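Local coordinates for protein N-acetylglucosamine 2-epimerase (PDB 3GT5) that probably acts as a sugar isomerase of the N-acylglucosamine 2-epimerase family, interconverting epimers or isomers of a sugar substrate that is not established, at residues V217-D222 and P247-E252; Y83-H88 and L120-G125. One frame throughout, in Å; residues are numbered along the deposited sequence.

Interaction 1 (V217-D222 and P247-E252)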
ATOM      1  N   VAL A 217       1.622  -1.209 -16.344  1.00 16.91           N
ATOM      2  CA  VAL A 217       2.409  -2.125 -15.542  1.00 16.86           C
ATOM      3  C   VAL A 217       1.619  -3.415 -15.271  1.00 16.58           C
ATOM      4  O   VAL A 217       0.616  -3.415 -14.558  1.00 17.04           O
ATOM      5  CB  VAL A 217       2.853  -1.479 -14.200  1.00 16.72           C
ATOM      6  CG1 VAL A 217       3.660  -2.451 -13.341  1.00 17.68           C
ATOM      7  CG2 VAL A 217       3.621  -0.148 -14.454  1.00 16.72           C
ATOM      8  N   TRP A 218       2.077  -4.505 -15.858  1.00 17.29           N
ATOM      9  CA  TRP A 218       1.554  -5.839 -15.588  1.00 17.95           C
ATOM     10  C   TRP A 218       2.158  -6.367 -14.285  1.00 18.01           C
ATOM     11  O   TRP A 218       3.253  -5.930 -13.883  1.00 18.20           O
ATOM     12  CB  TRP A 218       1.917  -6.749 -16.779  1.00 18.45           C
ATOM     13  CG  TRP A 218       1.338  -8.107 -16.729  1.00 17.53           C
ATOM     14  CD1 TRP A 218       2.001  -9.262 -16.421  1.00 16.18           C
ATOM     15  CD2 TRP A 218      -0.023  -8.494 -17.020  1.00 18.10           C
ATOM     16  NE1 TRP A 218       1.144 -10.330 -16.477  1.00 19.57           N
ATOM     17  CE2 TRP A 218      -0.097  -9.899 -16.846  1.00 18.93           C
ATOM     18  CE3 TRP A 218      -1.184  -7.791 -17.410  1.00 18.91           C
ATOM     19  CZ2 TRP A 218      -1.289 -10.621 -17.022  1.00 20.85           C
ATOM     20  CZ3 TRP A 218      -2.371  -8.506 -17.608  1.00 19.75           C
ATOM     21  CH2 TRP A 218      -2.408  -9.904 -17.427  1.00 19.91           C
ATOM     22  N   GLU A 219       1.472  -7.270 -13.591  1.00 17.24           N
ATOM     23  CA  GLU A 219       1.894  -7.701 -12.266  1.00 18.94           C
ATOM     24  C   GLU A 219       2.987  -8.749 -12.254  1.00 17.77           C
ATOM     25  O   GLU A 219       3.855  -8.729 -11.375  1.00 17.89           O
ATOM     26  CB  GLU A 219       0.734  -8.279 -11.473  1.00 19.26           C
ATOM     27  CG  GLU A 219      -0.398  -7.318 -11.190  1.00 19.90           C
ATOM     28  CD  GLU A 219      -0.025  -6.193 -10.257  1.00 20.13           C
ATOM     29  OE1 GLU A 219       0.700  -6.417  -9.257  1.00 21.20           O
ATOM     30  OE2 GLU A 219      -0.438  -5.036 -10.541  1.00 21.37           O
ATOM     31  N   HIS A 220       2.927  -9.689 -13.202  1.00 16.29           N
ATOM     32  CA  HIS A 220       3.666 -10.962 -13.097  1.00 16.74           C
ATOM     33  C   HIS A 220       4.680 -11.192 -14.206  1.00 16.51           C
ATOM     34  O   HIS A 220       4.415 -10.925 -15.350  1.00 15.73           O
ATOM     35  CB  HIS A 220       2.681 -12.111 -13.145  1.00 18.11           C
ATOM     36  CG  HIS A 220       1.529 -11.925 -12.236  1.00 18.37           C
ATOM     37  ND1 HIS A 220       1.696 -11.691 -10.888  1.00 17.55           N
ATOM     38  CD2 HIS A 220       0.197 -11.892 -12.470  1.00 19.44           C
ATOM     39  CE1 HIS A 220       0.506 -11.579 -10.317  1.00 21.42           C
ATOM     40  NE2 HIS A 220      -0.418 -11.686 -11.254  1.00 20.21           N
ATOM     41  N   TYR A 221       5.860 -11.658 -13.825  1.00 16.70           N
ATOM     42  CA  TYR A 221       6.948 -11.842 -14.754  1.00 17.04           C
ATOM     43  C   TYR A 221       7.717 -13.151 -14.484  1.00 17.88           C
ATOM     44  O   TYR A 221       7.622 -13.763 -13.434  1.00 17.79           O
ATOM     45  CB  TYR A 221       7.940 -10.661 -14.696  1.00 17.39           C
ATOM     46  CG  TYR A 221       7.292  -9.325 -14.887  1.00 16.49           C
ATOM     47  CD1 TYR A 221       7.249  -8.697 -16.136  1.00 16.25           C
ATOM     48  CD2 TYR A 221       6.681  -8.690 -13.802  1.00 17.17           C
ATOM     49  CE1 TYR A 221       6.610  -7.438 -16.298  1.00 16.72           C
ATOM     50  CE2 TYR A 221       6.045  -7.454 -13.958  1.00 15.84           C
ATOM     51  CZ  TYR A 221       6.015  -6.840 -15.207  1.00 16.39           C
ATOM     52  OH  TYR A 221       5.379  -5.612 -15.384  1.00 19.57           O
ATOM     53  N   ASP A 222       8.488 -13.579 -15.488  1.00 19.08           N
ATOM     54  CA  ASP A 222       9.358 -14.715 -15.325  1.00 19.85           C
ATOM     55  C   ASP A 222      10.707 -14.265 -14.747  1.00 19.35           C
ATOM     56  O   ASP A 222      10.900 -13.072 -14.500  1.00 18.49           O
ATOM     57  CB  ASP A 222       9.506 -15.507 -16.652  1.00 19.37           C
ATOM     58  CG  ASP A 222      10.222 -14.741 -17.783  1.00 23.89           C
ATOM     59  OD1 ASP A 222      10.973 -13.762 -17.581  1.00 20.85           O
ATOM     60  OD2 ASP A 222      10.050 -15.178 -18.952  1.00 29.55           O
ATOM     61  N   PRO A 247      -5.865  -1.324 -12.308  1.00 17.65           N
ATOM     62  CA  PRO A 247      -5.838   0.124 -12.379  1.00 16.99           C
ATOM     63  C   PRO A 247      -5.319   0.808 -11.103  1.00 16.45           C
ATOM     64  O   PRO A 247      -4.666   1.851 -11.175  1.00 15.61           O
ATOM     65  CB  PRO A 247      -7.335   0.502 -12.599  1.00 18.55           C
ATOM     66  CG  PRO A 247      -8.094  -0.712 -12.356  1.00 18.02           C
ATOM     67  CD  PRO A 247      -7.205  -1.848 -12.676  1.00 18.13           C
ATOM     68  N   GLY A 248      -5.631   0.232  -9.963  1.00 15.58           N
ATOM     69  CA  GLY A 248      -5.192   0.733  -8.660  1.00 15.77           C
ATOM     70  C   GLY A 248      -3.693   0.791  -8.557  1.00 15.78           C
ATOM     71  O   GLY A 248      -3.153   1.652  -7.877  1.00 16.34           O
ATOM     72  N   HIS A 249      -3.026  -0.154  -9.196  1.00 15.95           N
ATOM     73  CA  HIS A 249      -1.541  -0.114  -9.205  1.00 16.43           C
ATOM     74  C   HIS A 249      -0.979   0.894 -10.174  1.00 16.88           C
ATOM     75  O   HIS A 249       0.123   1.433  -9.926  1.00 17.85           O
ATOM     76  CB  HIS A 249      -0.946  -1.536  -9.376  1.00 17.08           C
ATOM     77  CG  HIS A 249      -1.079  -2.406  -8.174  1.00 17.42           C
ATOM     78  ND1 HIS A 249      -0.991  -3.788  -8.236  1.00 18.95           N
ATOM     79  CD2 HIS A 249      -1.351  -2.115  -6.880  1.00 19.31           C
ATOM     80  CE1 HIS A 249      -1.142  -4.294  -7.027  1.00 22.36           C
ATOM     81  NE2 HIS A 249      -1.367  -3.302  -6.181  1.00 20.93           N
ATOM     82  N   GLN A 250      -1.717   1.209 -11.242  1.00 16.37           N
ATOM     83  CA  GLN A 250      -1.269   2.213 -12.192  1.00 15.96           C
ATOM     84  C   GLN A 250      -1.322   3.582 -11.498  1.00 15.99           C
ATOM     85  O   GLN A 250      -0.401   4.406 -11.631  1.00 17.17           O
ATOM     86  CB  GLN A 250      -2.086   2.214 -13.491  1.00 16.99           C
ATOM     87  CG  GLN A 250      -2.390   0.841 -14.031  1.00 15.96           C
ATOM     88  CD  GLN A 250      -1.166  -0.003 -14.266  1.00 16.89           C
ATOM     89  OE1 GLN A 250      -0.192   0.483 -14.860  1.00 17.85           O
ATOM     90  NE2 GLN A 250      -1.228  -1.278 -13.891  1.00 15.30           N
ATOM     91  N   THR A 251      -2.442   3.831 -10.805  1.00 15.37           N
ATOM     92  CA  THR A 251      -2.617   5.106 -10.107  1.00 14.58           C
ATOM     93  C   THR A 251      -1.693   5.213  -8.899  1.00 15.17           C
ATOM     94  O   THR A 251      -1.154   6.292  -8.615  1.00 16.07           O
ATOM     95  CB  THR A 251      -4.069   5.395  -9.762  1.00 13.26           C
ATOM     96  OG1 THR A 251      -4.541   4.442  -8.792  1.00 16.39           O
ATOM     97  CG2 THR A 251      -4.921   5.360 -11.089  1.00 14.00           C
ATOM     98  N   GLU A 252      -1.499   4.103  -8.197  1.00 14.71           N
ATOM     99  CA  GLU A 252      -0.542   4.081  -7.084  1.00 15.50           C
ATOM    100  C   GLU A 252       0.847   4.430  -7.568  1.00 15.36           C
ATOM    101  O   GLU A 252       1.562   5.186  -6.902  1.00 14.28           O
ATOM    102  CB  GLU A 252      -0.545   2.717  -6.419  1.00 15.43           C
ATOM    103  CG  GLU A 252       0.308   2.594  -5.168  1.00 19.75           C
ATOM    104  CD  GLU A 252      -0.051   1.403  -4.270  1.00 22.33           C
ATOM    105  OE1 GLU A 252      -0.957   0.555  -4.587  1.00 25.93           O
ATOM    106  OE2 GLU A 252       0.586   1.265  -3.198  1.00 28.35           O
TER
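Val-217 and Gln-250 bring the two backbones to their nearest approach, with CA atoms 6.6 Å apart, where the loop leading into the short strand 220-221 meets the first turns of helix 247-263. The primary amide of Gln-250 reads both backbone polar groups of Val-217. Gln-250 OE1 accepts from Val-217 N at 2.9 Å in an almost straight bond (173°), and Gln-250 NE2 donates to Val-217 O, also at 2.9 Å, with that oxygen close to the amide plane. CG of the glutamine lies anti to the carbonyl carbon, beside the backbone N, and a bend at chi2 (-56°) turns the amide toward Val-217. NE2 also reaches Gln-246 O, so both ends of the buried amide are engaged and its flip is fixed.

Two residues on, Glu-219 reaches back to His-249. His-249 ND1 donates to Glu-219 OE2 at 2.7 Å, the oxygen lying within the imidazole plane but met from above the carboxylate, whose plane is turned 43° from the ring. OE1 of the same carboxylate is held by Gln-172 NE2, at the start of helix 172-189, and the His-249 ring meets that of Trp-310. This near-straight, in-plane bond, together with the Trp-310 ring, would limit the rotation of the imidazole, and the glutamine's paired bonds tie a loop without regular secondary structure to a helix start.

Interaction 2 (Y83-H88 and L120-G125)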
ATOM      1  N   TYR A  83       6.029  -6.157  18.618  1.00 21.50           N
ATOM      2  CA  TYR A  83       5.516  -7.364  18.025  1.00 22.05           C
ATOM      3  C   TYR A  83       6.280  -7.772  16.743  1.00 21.82           C
ATOM      4  O   TYR A  83       6.604  -8.943  16.563  1.00 21.33           O
ATOM      5  CB  TYR A  83       4.041  -7.207  17.712  1.00 22.19           C
ATOM      6  CG  TYR A  83       3.323  -8.511  17.518  1.00 22.32           C
ATOM      7  CD1 TYR A  83       3.079  -9.369  18.596  1.00 24.00           C
ATOM      8  CD2 TYR A  83       2.889  -8.900  16.272  1.00 22.31           C
ATOM      9  CE1 TYR A  83       2.384 -10.561  18.426  1.00 24.12           C
ATOM     10  CE2 TYR A  83       2.207 -10.082  16.083  1.00 24.24           C
ATOM     11  CZ  TYR A  83       1.953 -10.916  17.171  1.00 26.59           C
ATOM     12  OH  TYR A  83       1.278 -12.090  16.969  1.00 29.34           O
ATOM     13  N   VAL A  84       6.558  -6.801  15.879  1.00 21.42           N
ATOM     14  CA  VAL A  84       7.320  -7.054  14.638  1.00 22.33           C
ATOM     15  C   VAL A  84       8.702  -7.596  14.982  1.00 23.41           C
ATOM     16  O   VAL A  84       9.131  -8.628  14.432  1.00 23.77           O
ATOM     17  CB  VAL A  84       7.398  -5.775  13.727  1.00 22.11           C
ATOM     18  CG1 VAL A  84       8.335  -6.013  12.503  1.00 21.22           C
ATOM     19  CG2 VAL A  84       6.027  -5.378  13.208  1.00 22.58           C
ATOM     20  N   ARG A  85       9.373  -6.979  15.964  1.00 24.37           N
ATOM     21  CA  ARG A  85      10.745  -7.400  16.265  1.00 25.55           C
ATOM     22  C   ARG A  85      10.900  -8.633  17.166  1.00 26.53           C
ATOM     23  O   ARG A  85      11.875  -9.371  17.011  1.00 26.25           O
ATOM     24  CB  ARG A  85      11.548  -6.214  16.791  1.00 25.68           C
ATOM     25  CG  ARG A  85      11.785  -5.193  15.722  1.00 26.54           C
ATOM     26  CD  ARG A  85      12.879  -4.236  15.986  1.00 29.00           C
ATOM     27  NE  ARG A  85      14.210  -4.817  16.116  1.00 29.19           N
ATOM     28  CZ  ARG A  85      15.020  -5.186  15.122  1.00 31.87           C
ATOM     29  NH1 ARG A  85      14.635  -5.134  13.847  1.00 28.15           N
ATOM     30  NH2 ARG A  85      16.240  -5.647  15.403  1.00 30.33           N
ATOM     31  N   ASP A  86       9.942  -8.864  18.066  1.00 27.53           N
ATOM     32  CA  ASP A  86      10.041  -9.928  19.062  1.00 29.65           C
ATOM     33  C   ASP A  86       9.305 -11.187  18.697  1.00 29.40           C
ATOM     34  O   ASP A  86       9.676 -12.286  19.184  1.00 30.53           O
ATOM     35  CB  ASP A  86       9.527  -9.426  20.399  1.00 30.85           C
ATOM     36  CG  ASP A  86      10.339  -8.250  20.913  1.00 34.88           C
ATOM     37  OD1 ASP A  86      11.447  -7.977  20.366  1.00 40.50           O
ATOM     38  OD2 ASP A  86       9.872  -7.594  21.863  1.00 38.70           O
ATOM     39  N   VAL A  87       8.280 -11.064  17.841  1.00 27.14           N
ATOM     40  CA  VAL A  87       7.433 -12.203  17.509  1.00 25.57           C
ATOM     41  C   VAL A  87       7.560 -12.598  16.039  1.00 24.86           C
ATOM     42  O   VAL A  87       7.737 -13.765  15.749  1.00 24.50           O
ATOM     43  CB  VAL A  87       5.979 -11.965  17.899  1.00 24.57           C
ATOM     44  CG1 VAL A  87       5.117 -13.176  17.602  1.00 27.84           C
ATOM     45  CG2 VAL A  87       5.909 -11.581  19.383  1.00 26.31           C
ATOM     46  N   HIS A  88       7.480 -11.645  15.107  1.00 23.25           N
ATOM     47  CA  HIS A  88       7.637 -11.976  13.673  1.00 22.16           C
ATOM     48  C   HIS A  88       9.076 -12.318  13.303  1.00 22.11           C
ATOM     49  O   HIS A  88       9.314 -13.256  12.558  1.00 21.35           O
ATOM     50  CB  HIS A  88       7.156 -10.849  12.738  1.00 22.08           C
ATOM     51  CG  HIS A  88       5.671 -10.773  12.608  1.00 18.69           C
ATOM     52  ND1 HIS A  88       4.960 -11.571  11.739  1.00 19.47           N
ATOM     53  CD2 HIS A  88       4.759 -10.013  13.266  1.00 20.27           C
ATOM     54  CE1 HIS A  88       3.672 -11.259  11.831  1.00 19.36           C
ATOM     55  NE2 HIS A  88       3.529 -10.303  12.734  1.00 18.18           N
ATOM     56  N   LEU A 120       8.863   0.050   5.784  1.00 15.72           N
ATOM     57  CA  LEU A 120       7.942   1.136   6.018  1.00 16.78           C
ATOM     58  C   LEU A 120       7.654   1.314   7.517  1.00 17.25           C
ATOM     59  O   LEU A 120       7.687   2.474   8.008  1.00 17.64           O
ATOM     60  CB  LEU A 120       6.632   0.888   5.258  1.00 16.11           C
ATOM     61  CG  LEU A 120       5.588   2.001   5.405  1.00 19.63           C
ATOM     62  CD1 LEU A 120       6.073   3.318   4.753  1.00 18.01           C
ATOM     63  CD2 LEU A 120       4.223   1.585   4.805  1.00 18.87           C
ATOM     64  N   ALA A 121       7.405   0.217   8.242  1.00 16.84           N
ATOM     65  CA  ALA A 121       7.119   0.311   9.687  1.00 16.61           C
ATOM     66  C   ALA A 121       8.343   0.919  10.422  1.00 17.97           C
ATOM     67  O   ALA A 121       8.217   1.769  11.326  1.00 16.73           O
ATOM     68  CB  ALA A 121       6.743  -1.046  10.293  1.00 17.72           C
ATOM     69  N   TYR A 122       9.535   0.460  10.073  1.00 16.78           N
ATOM     70  CA  TYR A 122      10.741   0.990  10.750  1.00 17.81           C
ATOM     71  C   TYR A 122      10.964   2.470  10.406  1.00 18.53           C
ATOM     72  O   TYR A 122      11.394   3.252  11.285  1.00 19.70           O
ATOM     73  CB  TYR A 122      11.979   0.153  10.393  1.00 17.99           C
ATOM     74  CG  TYR A 122      11.999  -1.266  10.938  1.00 18.85           C
ATOM     75  CD1 TYR A 122      11.271  -1.652  12.083  1.00 20.67           C
ATOM     76  CD2 TYR A 122      12.808  -2.242  10.344  1.00 19.06           C
ATOM     77  CE1 TYR A 122      11.286  -2.951  12.556  1.00 22.15           C
ATOM     78  CE2 TYR A 122      12.866  -3.544  10.863  1.00 18.48           C
ATOM     79  CZ  TYR A 122      12.115  -3.886  11.975  1.00 20.42           C
ATOM     80  OH  TYR A 122      12.144  -5.171  12.472  1.00 22.80           O
ATOM     81  N   SER A 123      10.677   2.873   9.162  1.00 17.17           N
ATOM     82  CA  SER A 123      10.823   4.290   8.755  1.00 18.03           C
ATOM     83  C   SER A 123       9.839   5.157   9.554  1.00 19.01           C
ATOM     84  O   SER A 123      10.205   6.238  10.048  1.00 19.01           O
ATOM     85  CB  SER A 123      10.552   4.461   7.265  1.00 18.95           C
ATOM     86  OG  SER A 123      11.497   3.714   6.578  1.00 19.41           O
ATOM     87  N   CYS A 124       8.620   4.650   9.712  1.00 18.50           N
ATOM     88  CA  CYS A 124       7.645   5.304  10.589  1.00 20.08           C
ATOM     89  C   CYS A 124       8.152   5.421  12.031  1.00 20.11           C
ATOM     90  O   CYS A 124       7.983   6.497  12.653  1.00 20.12           O
ATOM     91  CB  CYS A 124       6.311   4.575  10.584  1.00 20.33           C
ATOM     92  SG  CYS A 124       5.420   4.782   9.047  1.00 23.93           S
ATOM     93  N   GLY A 125       8.763   4.360  12.558  1.00 20.35           N
ATOM     94  CA  GLY A 125       9.364   4.389  13.887  1.00 20.12           C
ATOM     95  C   GLY A 125      10.394   5.498  14.046  1.00 21.05           C
ATOM     96  O   GLY A 125      10.399   6.206  15.079  1.00 22.03           O
TER
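Tyr-122 meets Val-84 and Arg-85 of the neighbouring helix and makes every close contact from segment 120-125. It bridges a backbone spacing of 8.9 Å, measured between Ala-121 CA and Val-84 CA. Its CG stands anti to the carbonyl carbon, and from there the ring extends across to segment 83-88 so that the hydroxyl ends beside Val-84 and Arg-85. Val-84 CG1 approaches this end obliquely, 3.9 Å from Tyr-122 OH and 4.3 Å from Tyr-122 CE1.

Arg-85 crosses the tyrosine at about a right angle. Its aliphatic part passes close to the phenol, with Arg-85 CG 3.3 Å from Tyr-122 OH, and a bend at chi3 (62°) then brings the guanidinium back to the same oxygen. Arg-85 NH1 donates to Tyr-122 OH at 2.8 Å, a bent bond of 144°, with the oxygen tilted somewhat out of the guanidinium plane and the ring turned 61° from it. The two helices, 71-88 and 112-127, belong to the (alpha/alpha)6 barrel, six helical hairpins, of this family; the intervening chain includes the strand pair 99-101 and 104-111. The main polar partner of Tyr-122 OH is Tyr-96 OH, from the loop after helix 71-88. Helix 133-147 joins the group through Glu-139, which forms a salt bridge with Arg-85 NH1, and Trp-136, which meets the Tyr-122 ring and makes a cation-pi contact with the arginine.

Both contacts are buried, yet they lie on opposite sides of the chain's centre, about 27 Å apart between centres, and their nearest atoms stay about 9 Å from each other. Interaction 1 joins the loop leading into strand 220-221 to the start of a helix, whereas interaction 2 spans two helices; the two share no element, although helix 172-189 borders both. Their chemistry follows this difference. The loop's backbone groups are matched by a side-chain amide, beside a histidine-carboxylate pair, while in interaction 2 each helix keeps its own backbone bonds and side chains alone meet, with a partly exposed arginine reaching a buried phenol.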